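PDB 3WAJ: transmembrane oligosaccharyl transferase from Archaeoglobus fulgidus, which is a large membrane-embedded enzyme of the STT3/AglB family, combining a GT-C-type N-terminal region of membrane helices with a mixed alpha/beta C-terminal part. Local coordinates for residues 47-52 and 558-563; 546-551 and 564-569; 572-577 and 623-628. One frame throughout, in Å; residues are numbered along the deposited sequence.

Interaction 1: residues 47-52 and 558-563; sequences DPWYYY and EAVAHR
Helix 47-60 and helix 554-561 approach each other at W49 and A559, whose CA atoms lie 6.1 Å apart, and the two segments meet without a hydrogen bond between them. The methyl of A559 fills the point of closest backbone approach. This CB points toward the other helix, 3.6 Å from W49 O, at the edge of the W49 indole and close to its plane. Y52, with CG anti to the backbone N (chi1 169°), swings its ring to the same methyl, CD1 of Y52 being 3.9 Å from CB of A559. At the benzene part of the indole, W49 CZ3 lies 3.5 Å from V560 CG2, which approaches obliquely, and V560 is in turn backed by Y504 and L507 of helix 501-513. The pairing joins helices distant in sequence, one in the STT3 N-terminal family region, the other in the AglB core region. D47 takes no part in it but binds the zinc ion with D161 and H163. The polar margin is formed by Y50 and E558: the carboxylate oxygen E558 OE1 comes in the plane of the phenol ring to its edge, 3.4 Å from CE1 of Y50, with ring and carboxylate planes 63° apart. E558 OE2 forms a salt bridge with R53, the residue after Y52, and Y50 OH a hydrogen bond with D69.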
# COMPACT_ATOMS: atom_id res chain seq x y z
N ASP A 47 -1.74 3.77 2.96
CA ASP A 47 -0.68 4.54 3.61
C ASP A 47 -1.04 5.98 4.06
O ASP A 47 -0.59 6.41 5.12
CB ASP A 47 0.60 4.52 2.77
CG ASP A 47 1.22 3.13 2.71
OD1 ASP A 47 0.94 2.31 3.64
OD2 ASP A 47 1.98 2.86 1.75
N PRO A 48 -1.87 6.70 3.28
CA PRO A 48 -2.30 8.01 3.80
C PRO A 48 -3.06 7.89 5.12
O PRO A 48 -3.00 8.82 5.93
CB PRO A 48 -3.22 8.55 2.70
CG PRO A 48 -2.70 7.89 1.43
CD PRO A 48 -2.32 6.49 1.89
N TRP A 49 -3.76 6.79 5.36
CA TRP A 49 -4.41 6.62 6.66
C TRP A 49 -3.40 6.49 7.80
O TRP A 49 -3.67 6.90 8.93
CB TRP A 49 -5.39 5.45 6.63
CG TRP A 49 -6.53 5.75 5.70
CD1 TRP A 49 -6.55 5.56 4.35
CD2 TRP A 49 -7.80 6.34 6.05
NE1 TRP A 49 -7.75 5.99 3.83
CE2 TRP A 49 -8.54 6.47 4.85
CE3 TRP A 49 -8.37 6.77 7.24
CZ2 TRP A 49 -9.84 7.00 4.82
CZ3 TRP A 49 -9.67 7.30 7.22
CH2 TRP A 49 -10.39 7.41 6.01
N TYR A 50 -2.23 5.94 7.51
CA TYR A 50 -1.22 5.78 8.55
C TYR A 50 -0.49 7.10 8.82
O TYR A 50 -0.16 7.40 9.97
CB TYR A 50 -0.23 4.65 8.21
CG TYR A 50 0.57 4.26 9.42
CD1 TYR A 50 -0.02 3.53 10.44
CD2 TYR A 50 1.90 4.65 9.56
CE1 TYR A 50 0.68 3.16 11.59
CE2 TYR A 50 2.63 4.28 10.71
CZ TYR A 50 2.01 3.54 11.72
OH TYR A 50 2.69 3.18 12.85
N TYR A 51 -0.21 7.88 7.77
CA TYR A 51 0.26 9.25 8.00
C TYR A 51 -0.69 9.98 8.94
O TYR A 51 -0.27 10.59 9.92
CB TYR A 51 0.47 10.04 6.69
CG TYR A 51 1.88 9.87 6.24
CD1 TYR A 51 2.93 10.39 6.98
CD2 TYR A 51 2.19 9.12 5.10
CE1 TYR A 51 4.25 10.18 6.61
CE2 TYR A 51 3.50 8.92 4.71
CZ TYR A 51 4.52 9.44 5.47
OH TYR A 51 5.81 9.23 5.06
N TYR A 52 -1.98 9.87 8.63
CA TYR A 52 -3.04 10.46 9.43
C TYR A 52 -2.90 10.03 10.89
O TYR A 52 -2.93 10.87 11.79
CB TYR A 52 -4.37 10.02 8.82
CG TYR A 52 -5.63 10.28 9.60
CD1 TYR A 52 -6.53 9.23 9.85
CD2 TYR A 52 -5.95 11.55 10.06
CE1 TYR A 52 -7.71 9.44 10.53
CE2 TYR A 52 -7.15 11.77 10.77
CZ TYR A 52 -8.02 10.70 10.98
OH TYR A 52 -9.20 10.87 11.66
N GLU A 558 -6.73 0.49 12.28
CA GLU A 558 -6.10 1.36 13.26
C GLU A 558 -6.60 2.81 13.21
O GLU A 558 -6.95 3.38 14.23
CB GLU A 558 -4.59 1.35 13.07
CG GLU A 558 -3.86 2.27 14.03
CD GLU A 558 -2.34 2.08 13.93
OE1 GLU A 558 -1.88 1.43 12.96
OE2 GLU A 558 -1.62 2.58 14.82
N ALA A 559 -6.62 3.41 12.02
CA ALA A 559 -6.99 4.82 11.91
C ALA A 559 -8.50 5.07 12.08
O ALA A 559 -8.89 6.13 12.55
CB ALA A 559 -6.48 5.43 10.60
N VAL A 560 -9.34 4.09 11.74
CA VAL A 560 -10.78 4.31 11.78
C VAL A 560 -11.46 3.64 12.96
O VAL A 560 -12.30 4.24 13.63
CB VAL A 560 -11.48 3.92 10.44
CG1 VAL A 560 -12.98 4.19 10.53
CG2 VAL A 560 -10.88 4.69 9.27
N ALA A 561 -11.11 2.39 13.22
CA ALA A 561 -11.69 1.68 14.35
C ALA A 561 -10.99 2.01 15.67
O ALA A 561 -11.53 1.71 16.74
CB ALA A 561 -11.68 0.18 14.10
N HIS A 562 -9.80 2.60 15.60
CA HIS A 562 -8.92 2.73 16.77
C HIS A 562 -8.83 1.39 17.52
O HIS A 562 -8.94 1.35 18.75
CB HIS A 562 -9.41 3.83 17.74
CG HIS A 562 -9.15 5.23 17.27
ND1 HIS A 562 -9.56 6.34 17.98
CD2 HIS A 562 -8.54 5.71 16.16
CE1 HIS A 562 -9.20 7.43 17.34
NE2 HIS A 562 -8.57 7.08 16.23
N ARG A 563 -8.66 0.30 16.77
CA ARG A 563 -8.37 -1.01 17.36
C ARG A 563 -7.04 -1.51 16.83
O ARG A 563 -6.44 -0.88 15.97
CB ARG A 563 -9.51 -2.01 17.11
CG ARG A 563 -10.80 -1.63 17.83
CD ARG A 563 -10.61 -1.45 19.36
NE ARG A 563 -11.86 -1.08 20.03
CZ ARG A 563 -12.30 0.16 20.22
NH1 ARG A 563 -11.56 1.19 19.80
NH2 ARG A 563 -13.46 0.39 20.82

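Interaction 2: residues 546-551 and 564-569; sequences GVISWW and MPIANP
With CG held between its backbone N and carbonyl carbon (chi1 61°), W551 rests its CB 3.7 Å from CB of A567, and the edge of its indole meets P569 CA in the ring plane; I548, its CG1 opposite the backbone N (chi1 -165°), sends CD1 to within 3.9 Å of I566 CG2. These residues belong to a beta-alpha-beta unit, in which helix 554-561 connects the parallel strands 546-548 and 564-565, the second short and weakly bonded, at one end of a five-stranded mixed sheet. W550 and W551 open the WWDYG signature by which STT3 proteins are recognised; of the two, only W551 touches the chain that returns from the helix. V547 carries both direct hydrogen bonds between the segments: its N donates to M564 O at 2.8 Å, and its carbonyl accepts from I566 N. The chain of P565 runs close to that same carbonyl, through a CA-H...O contact. I566 reaches back over the start of strand 546-548, its CD1 3.6 Å from CA of G546, a residue with no side chain to stand in the way. Outside the pair, W625 meets W551 edge-to-face. Where the strands part, one water takes over from direct pairing: it donates to V547 O at 2.9 Å and accepts from both S549 N and A567 N, each at 3.0 Å.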
# COMPACT_ATOMS: atom_id res chain seq x y z
N GLY A 546 -6.62 -8.16 20.04
CA GLY A 546 -6.26 -7.94 18.66
C GLY A 546 -7.43 -8.13 17.71
O GLY A 546 -8.41 -8.84 18.00
N VAL A 547 -7.31 -7.48 16.56
CA VAL A 547 -8.29 -7.56 15.51
C VAL A 547 -7.61 -8.18 14.28
O VAL A 547 -6.66 -7.61 13.72
CB VAL A 547 -8.82 -6.17 15.17
CG1 VAL A 547 -9.85 -6.24 14.02
CG2 VAL A 547 -9.43 -5.54 16.41
N ILE A 548 -8.10 -9.34 13.87
CA ILE A 548 -7.47 -10.06 12.78
C ILE A 548 -8.22 -9.93 11.44
O ILE A 548 -9.43 -10.11 11.35
CB ILE A 548 -7.21 -11.54 13.13
CG1 ILE A 548 -6.23 -12.15 12.13
CG2 ILE A 548 -8.50 -12.33 13.17
CD1 ILE A 548 -5.43 -13.31 12.71
N SER A 549 -7.47 -9.62 10.40
CA SER A 549 -8.03 -9.42 9.07
C SER A 549 -6.86 -9.50 8.10
O SER A 549 -5.72 -9.60 8.52
CB SER A 549 -8.70 -8.05 9.00
OG SER A 549 -9.21 -7.80 7.70
N TRP A 550 -7.12 -9.46 6.81
CA TRP A 550 -6.02 -9.52 5.84
C TRP A 550 -5.11 -8.29 6.03
O TRP A 550 -5.55 -7.27 6.59
CB TRP A 550 -6.58 -9.61 4.41
CG TRP A 550 -5.57 -9.97 3.35
CD1 TRP A 550 -5.47 -9.40 2.11
CD2 TRP A 550 -4.53 -10.97 3.42
NE1 TRP A 550 -4.44 -9.97 1.41
CE2 TRP A 550 -3.84 -10.93 2.19
CE3 TRP A 550 -4.12 -11.88 4.40
CZ2 TRP A 550 -2.76 -11.79 1.90
CZ3 TRP A 550 -3.04 -12.71 4.12
CH2 TRP A 550 -2.38 -12.66 2.88
N TRP A 551 -3.86 -8.36 5.59
CA TRP A 551 -2.89 -7.31 5.94
C TRP A 551 -3.18 -5.96 5.27
O TRP A 551 -2.83 -4.92 5.83
CB TRP A 551 -1.46 -7.76 5.64
CG TRP A 551 -1.17 -8.09 4.20
CD1 TRP A 551 -1.26 -9.32 3.62
CD2 TRP A 551 -0.70 -7.19 3.18
NE1 TRP A 551 -0.88 -9.25 2.30
CE2 TRP A 551 -0.54 -7.95 2.00
CE3 TRP A 551 -0.41 -5.82 3.15
CZ2 TRP A 551 -0.09 -7.39 0.79
CZ3 TRP A 551 0.04 -5.26 1.95
CH2 TRP A 551 0.19 -6.05 0.78
N MET A 564 -6.56 -2.64 17.34
CA MET A 564 -5.20 -3.04 17.01
C MET A 564 -5.16 -4.25 16.08
O MET A 564 -5.48 -5.36 16.48
CB MET A 564 -4.41 -3.32 18.29
CG MET A 564 -4.45 -2.18 19.30
SD MET A 564 -3.59 -2.65 20.81
CE MET A 564 -3.34 -1.05 21.61
N PRO A 565 -4.73 -4.02 14.82
CA PRO A 565 -4.69 -5.11 13.83
C PRO A 565 -3.47 -6.00 13.99
O PRO A 565 -2.36 -5.54 14.32
CB PRO A 565 -4.61 -4.35 12.49
CG PRO A 565 -3.85 -3.10 12.84
CD PRO A 565 -4.37 -2.72 14.22
N ILE A 566 -3.70 -7.28 13.76
CA ILE A 566 -2.64 -8.29 13.76
C ILE A 566 -1.69 -8.06 12.55
O ILE A 566 -0.47 -8.27 12.64
CB ILE A 566 -3.29 -9.69 13.70
CG1 ILE A 566 -3.41 -10.28 15.11
CG2 ILE A 566 -2.57 -10.64 12.71
CD1 ILE A 566 -4.54 -9.67 15.95
N ALA A 567 -2.26 -7.63 11.43
CA ALA A 567 -1.49 -7.49 10.20
C ALA A 567 -1.61 -6.09 9.56
O ALA A 567 -2.62 -5.40 9.74
CB ALA A 567 -1.84 -8.59 9.20
N ASN A 568 -0.59 -5.73 8.77
CA ASN A 568 -0.25 -4.37 8.35
C ASN A 568 -0.05 -4.29 6.85
O ASN A 568 0.41 -5.25 6.23
CB ASN A 568 1.18 -4.03 8.85
CG ASN A 568 1.17 -3.29 10.13
OD1 ASN A 568 0.18 -2.66 10.49
ND2 ASN A 568 2.29 -3.34 10.86
N PRO A 569 -0.26 -3.09 6.28
CA PRO A 569 0.18 -2.86 4.90
C PRO A 569 1.70 -2.69 4.75
O PRO A 569 2.15 -2.46 3.63
CB PRO A 569 -0.59 -1.59 4.51
CG PRO A 569 -1.83 -1.62 5.41
CD PRO A 569 -1.26 -2.09 6.72
O HOH W 1 -5.28 -7.77 11.15

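Interaction 3: residues 572-577 and 623-628; sequences AGIGNK and AVWAEG
W625, I574 and K577 contribute the largest shares of this interface, the first two by apolar contact with each other, the third mainly by polar bonds. I574 lies across the W625 indole in a CH-pi contact: its CD1 stands 3.5 Å from the centroid of the six-membered ring, only 6° off the ring normal, while its other branch, CG2, lies 3.6 Å from CE3 of W625. The sidewall of the isoleucine thus follows the ring from its benzene part towards CB. The ring of W550 also meets that of W625, with planes at about 75°, and A626 touches S585 of helix 584-588. The setting is the C-terminal turn of helix 619-627, which gives way at G628, with positive phi, packed against the irregular loop between strand 564-565 and helix 584-588. That loop bonds to one of the last carbonyls of the helix: K577 N donates to A626 O at 2.8 Å, in the carbonyl plane and on a lone pair. Beyond this bond the lysine chain passes A626 CB and, bent at chi3, carries its amine to E627. The resulting salt bridge joins K577 NZ and E627 OE2 at 2.7 Å, the nitrogen coming from the syn side, 32° out of the carboxylate plane. Both ends have second partners: K577 NZ also bonds to T589 O, and E627 OE2 to Y636 OH.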
# COMPACT_ATOMS: atom_id res chain seq x y z
N ALA A 572 3.58 -6.77 7.88
CA ALA A 572 3.77 -7.38 9.19
C ALA A 572 2.54 -8.23 9.56
O ALA A 572 1.42 -7.90 9.18
CB ALA A 572 3.99 -6.33 10.24
N GLY A 573 2.75 -9.31 10.31
CA GLY A 573 1.64 -10.09 10.86
C GLY A 573 0.91 -11.01 9.89
O GLY A 573 -0.18 -11.51 10.20
N ILE A 574 1.49 -11.23 8.71
CA ILE A 574 0.89 -12.18 7.76
C ILE A 574 1.05 -13.63 8.24
O ILE A 574 0.16 -14.45 8.03
CB ILE A 574 1.48 -12.01 6.35
CG1 ILE A 574 1.07 -10.65 5.76
CG2 ILE A 574 1.04 -13.14 5.42
CD1 ILE A 574 1.94 -10.20 4.55
N GLY A 575 2.18 -13.95 8.87
CA GLY A 575 2.46 -15.31 9.31
C GLY A 575 2.51 -16.32 8.16
O GLY A 575 2.72 -15.95 7.01
N ASN A 576 2.34 -17.61 8.48
CA ASN A 576 2.31 -18.68 7.47
C ASN A 576 2.00 -20.04 8.09
O ASN A 576 2.10 -20.20 9.31
CB ASN A 576 3.65 -18.79 6.71
CG ASN A 576 4.83 -19.09 7.64
OD1 ASN A 576 4.86 -20.12 8.34
ND2 ASN A 576 5.79 -18.18 7.65
N LYS A 577 1.68 -21.02 7.26
CA LYS A 577 1.42 -22.38 7.77
C LYS A 577 2.64 -23.30 7.76
O LYS A 577 2.79 -24.13 8.65
CB LYS A 577 0.23 -23.02 7.05
CG LYS A 577 -1.10 -22.74 7.73
CD LYS A 577 -2.29 -22.80 6.78
CE LYS A 577 -2.17 -23.94 5.79
NZ LYS A 577 -3.27 -23.88 4.79
N ALA A 623 -3.60 -17.82 0.45
CA ALA A 623 -3.10 -19.18 0.30
C ALA A 623 -1.62 -19.20 -0.04
O ALA A 623 -0.86 -19.95 0.57
CB ALA A 623 -3.90 -19.94 -0.75
N VAL A 624 -1.21 -18.37 -1.00
CA VAL A 624 0.21 -18.30 -1.38
C VAL A 624 1.09 -17.97 -0.17
O VAL A 624 2.02 -18.72 0.12
CB VAL A 624 0.47 -17.33 -2.54
CG1 VAL A 624 1.99 -17.26 -2.86
CG2 VAL A 624 -0.29 -17.78 -3.78
N TRP A 625 0.78 -16.89 0.55
CA TRP A 625 1.55 -16.55 1.75
C TRP A 625 1.56 -17.69 2.78
O TRP A 625 2.59 -17.97 3.40
CB TRP A 625 0.98 -15.29 2.43
CG TRP A 625 1.36 -13.98 1.79
CD1 TRP A 625 0.66 -13.28 0.85
CD2 TRP A 625 2.53 -13.19 2.08
NE1 TRP A 625 1.32 -12.12 0.52
CE2 TRP A 625 2.47 -12.03 1.26
CE3 TRP A 625 3.62 -13.35 2.94
CZ2 TRP A 625 3.46 -11.04 1.29
CZ3 TRP A 625 4.61 -12.35 2.97
CH2 TRP A 625 4.52 -11.22 2.15
N ALA A 626 0.40 -18.33 2.97
CA ALA A 626 0.26 -19.38 3.98
C ALA A 626 1.10 -20.59 3.62
O ALA A 626 1.73 -21.19 4.49
CB ALA A 626 -1.23 -19.79 4.17
N GLU A 627 1.10 -20.94 2.34
CA GLU A 627 1.72 -22.18 1.87
C GLU A 627 3.19 -22.04 1.50
O GLU A 627 3.94 -22.99 1.64
CB GLU A 627 0.94 -22.76 0.68
CG GLU A 627 -0.52 -23.08 0.97
CD GLU A 627 -0.69 -24.21 1.96
OE1 GLU A 627 0.26 -24.98 2.13
OE2 GLU A 627 -1.79 -24.33 2.55
N GLY A 628 3.58 -20.87 1.01
CA GLY A 628 4.97 -20.64 0.62
C GLY A 628 5.21 -20.50 -0.87
O GLY A 628 6.26 -19.99 -1.29

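Overall arrangement
Interactions 1 and 2 interlock along the chain, because 558-563 lies between 546-551 and 564-569: one beta-alpha-beta unit supplies the strands of interaction 2 and the helix that meets 47-52. Their centres are about 12 Å apart, and R563 packs directly on V547. Interaction 3 follows in sequence, its centre about 13 Å from that of interaction 2 and about 23 Å from that of interaction 1. W551 packs against I574, and A567 against the backbone of 572-573, so interactions 2 and 3 touch directly. Interaction 1, near the zinc ion, joins the N-terminal region to the core; interactions 2 and 3 continue from there, within the C-terminal part, to helix 619-627.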